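Local coordinates for protein glucose-1-phosphate thymidylyltransferase (Bacillus anthracis, PDB 4ECM) that catalyses the transfer of a thymidylyl group from dTTP to glucose 1-phosphate, giving dTDP-glucose and pyrophosphate, an early step of dTDP-L-rhamnose biosynthesis, at residues 163-168 / 244-249. Residues are numbered along the deposited sequence; the frame is centred on the assembly and turned at random. Where two conformers were deposited one is given.
Sequences PERFGV and AGTHVS. With DAU (2'deoxy-thymidine-5'-diphospho-alpha-D-glucose), chain B.
A single long side chain makes this sparse, partly buried contact: Arg165, in the 3-10 turn leading into strand 167-172, reaches Thr246 and Ser249 at the start of helix 247-256. The backbones stay far apart, Arg165 CA lying 11.2 Å from Thr246 CA, a span that suits arginine. Arg165 NH2 meets the methyl CG2 of Thr246 at 4.0 Å, with Ser249 OG a little farther off, both oblique to the guanidinium plane. Asp243 joins the two sides, its OD1 in a salt bridge with Arg165 NH1 and its OD2 hydrogen-bonded to Ser249 OG; Asp162 pairs with Arg165 NE.

Thr246 is the N-cap residue. With chi1 at 63°, Thr246 OG1 sits between backbone N and carbonyl carbon and shares a hydrogen bond with Ser249 OG (2.5 Å); CG2 is left facing the arginine.

Arg165 folds over Phe166: Arg165 CB rests above the ring centre, 3.8 Å from its plane, and Phe166 CZ lies against one guanidinium face, toward the rim. DAU O4 is at the ring edge. Gly167 N donates a nearly straight bond to DAU O4 (3.0 Å, 169°), and glycine fits because a CB would clash with DAU O3. Together, Phe166 and Gly167 form part of the glucose-binding wall of a nucleotidyltransferase active site.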
loop_
_atom_site.group_PDB
_atom_site.type_symbol
_atom_site.label_atom_id
_atom_site.label_comp_id
_atom_site.label_asym_id
_atom_site.label_seq_id
_atom_site.Cartn_x
_atom_site.Cartn_y
_atom_site.Cartn_z
ATOM N N PRO A 163 -19.016 10.181 32.220
ATOM C CA PRO A 163 -19.100 8.713 32.285
ATOM C C PRO A 163 -20.059 8.071 31.286
ATOM O O PRO A 163 -19.919 6.876 30.970
ATOM C CB PRO A 163 -19.570 8.447 33.727
ATOM C CG PRO A 163 -20.217 9.729 34.170
ATOM C CD PRO A 163 -19.459 10.813 33.477
ATOM N N GLU A 164 -21.008 8.850 30.782
ATOM C CA GLU A 164 -21.996 8.329 29.842
ATOM C C GLU A 164 -21.374 7.748 28.567
ATOM O O GLU A 164 -22.011 6.969 27.862
ATOM C CB GLU A 164 -23.056 9.398 29.490
ATOM C CG GLU A 164 -22.587 10.575 28.594
ATOM C CD GLU A 164 -21.668 11.592 29.284
ATOM O OE1 GLU A 164 -21.456 11.506 30.515
ATOM O OE2 GLU A 164 -21.157 12.491 28.579
ATOM N N ARG A 165 -20.143 8.144 28.264
ATOM C CA ARG A 165 -19.449 7.661 27.088
ATOM C C ARG A 165 -18.795 6.294 27.279
ATOM O O ARG A 165 -18.323 5.725 26.323
ATOM C CB ARG A 165 -18.295 8.603 26.710
ATOM C CG ARG A 165 -18.665 9.957 26.155
ATOM C CD ARG A 165 -17.522 10.456 25.259
ATOM N NE ARG A 165 -16.316 10.840 25.987
ATOM C CZ ARG A 165 -15.063 10.700 25.528
ATOM N NH1 ARG A 165 -14.039 11.113 26.262
ATOM N NH2 ARG A 165 -14.815 10.118 24.363
ATOM N N PHE A 166 -18.739 5.782 28.499
ATOM C CA PHE A 166 -17.956 4.589 28.758
ATOM C C PHE A 166 -18.704 3.507 29.493
ATOM O O PHE A 166 -19.886 3.643 29.806
ATOM C CB PHE A 166 -16.736 4.993 29.625
ATOM C CG PHE A 166 -15.949 6.160 29.075
ATOM C CD1 PHE A 166 -15.121 6.006 27.981
ATOM C CD2 PHE A 166 -16.036 7.406 29.656
ATOM C CE1 PHE A 166 -14.406 7.083 27.464
ATOM C CE2 PHE A 166 -15.331 8.487 29.145
ATOM C CZ PHE A 166 -14.508 8.322 28.041
ATOM N N GLY A 167 -18.003 2.415 29.749
ATOM C CA GLY A 167 -18.504 1.371 30.622
ATOM C C GLY A 167 -18.364 2.010 32.002
ATOM O O GLY A 167 -17.350 2.663 32.285
ATOM N N VAL A 168 -19.380 1.859 32.839
ATOM C CA VAL A 168 -19.406 2.513 34.158
ATOM C C VAL A 168 -19.579 1.513 35.288
ATOM O O VAL A 168 -20.483 0.691 35.261
ATOM C CB VAL A 168 -20.555 3.532 34.231
ATOM C CG1 VAL A 168 -20.716 4.077 35.644
ATOM C CG2 VAL A 168 -20.324 4.672 33.226
ATOM N N ALA A 244 -8.743 8.078 22.647
ATOM C CA ALA A 244 -8.330 8.948 21.534
ATOM C C ALA A 244 -9.163 8.721 20.293
ATOM O O ALA A 244 -8.661 8.872 19.196
ATOM C CB ALA A 244 -6.855 8.741 21.232
ATOM N N GLY A 245 -10.444 8.403 20.478
ATOM C CA GLY A 245 -11.359 8.061 19.372
ATOM C C GLY A 245 -12.282 9.149 18.839
ATOM O O GLY A 245 -13.104 8.875 17.966
ATOM N N THR A 246 -12.150 10.374 19.363
ATOM C CA THR A 246 -12.918 11.531 18.903
ATOM C C THR A 246 -11.915 12.630 18.625
ATOM O O THR A 246 -10.816 12.625 19.181
ATOM C CB THR A 246 -13.893 12.051 19.987
ATOM O OG1 THR A 246 -13.138 12.505 21.116
ATOM C CG2 THR A 246 -14.912 10.947 20.436
ATOM N N HIS A 247 -12.272 13.594 17.789
ATOM C CA HIS A 247 -11.340 14.680 17.512
ATOM C C HIS A 247 -10.835 15.383 18.758
ATOM O O HIS A 247 -9.623 15.557 18.923
ATOM C CB HIS A 247 -11.928 15.682 16.525
ATOM C CG HIS A 247 -12.083 15.120 15.151
ATOM N ND1 HIS A 247 -11.003 14.861 14.332
ATOM C CD2 HIS A 247 -13.186 14.757 14.452
ATOM C CE1 HIS A 247 -11.434 14.363 13.185
ATOM N NE2 HIS A 247 -12.756 14.287 13.232
ATOM N N VAL A 248 -11.749 15.766 19.644
ATOM C CA VAL A 248 -11.371 16.464 20.868
ATOM C C VAL A 248 -10.475 15.602 21.778
ATOM O O VAL A 248 -9.481 16.091 22.321
ATOM C CB VAL A 248 -12.622 16.950 21.654
ATOM C CG1 VAL A 248 -12.223 17.529 23.017
ATOM C CG2 VAL A 248 -13.399 17.981 20.834
ATOM N N SER A 249 -10.809 14.325 21.920
ATOM C CA SER A 249 -10.031 13.438 22.797
ATOM C C SER A 249 -8.682 13.053 22.166
ATOM O O SER A 249 -7.684 12.871 22.878
ATOM C CB SER A 249 -10.858 12.225 23.246
ATOM O OG SER A 249 -11.172 11.346 22.175
HETATM O O6 DAU B . -12.227 3.627 25.940
HETATM C C6 DAU B . -12.810 2.889 27.017
HETATM C C5 DAU B . -14.132 2.285 26.566
HETATM O O5 DAU B . -13.868 1.498 25.408
HETATM C C4 DAU B . -14.773 1.435 27.669
HETATM O O4 DAU B . -15.117 2.237 28.792
HETATM C C3 DAU B . -16.029 0.715 27.186
HETATM O O3 DAU B . -16.498 -0.157 28.237
HETATM C C2 DAU B . -15.671 -0.082 25.925
HETATM O O2 DAU B . -16.841 -0.700 25.356
HETATM C C1 DAU B . -15.008 0.808 24.881
HETATM O O1 DAU B . -15.962 1.748 24.400
HETATM P P2 DAU B . -15.778 2.448 22.957
HETATM O O3P DAU B . -14.722 3.526 23.016
HETATM O O4P DAU B . -17.159 2.750 22.447
HETATM O OPP DAU B . -15.136 1.250 22.080
HETATM P P DAU B . -14.730 1.441 20.536
HETATM O O1P DAU B . -14.283 2.867 20.314
HETATM O O2P DAU B . -15.806 0.847 19.702
HETATM O "O5'" DAU B . -13.411 0.522 20.409
HETATM C "C5'" DAU B . -12.215 0.938 21.035
HETATM C "C4'" DAU B . -10.959 0.237 20.517
HETATM O "O4'" DAU B . -11.118 -1.165 20.309
HETATM C "C3'" DAU B . -10.429 0.838 19.233
HETATM O "O3'" DAU B . -9.064 1.168 19.503
HETATM C "C2'" DAU B . -10.526 -0.251 18.193
HETATM C "C1'" DAU B . -10.714 -1.526 19.003
HETATM N N11 DAU B . -11.790 -2.425 18.554
HETATM C C61 DAU B . -13.110 -1.909 18.494
HETATM C C51 DAU B . -14.092 -2.566 17.779
HETATM C C5A DAU B . -15.520 -2.064 17.814
HETATM C C21 DAU B . -11.454 -3.491 17.699
HETATM O O21 DAU B . -10.187 -3.930 17.699
HETATM N N31 DAU B . -12.393 -4.163 16.987
HETATM C C41 DAU B . -13.687 -3.751 16.981
HETATM O O41 DAU B . -14.607 -4.419 16.249
#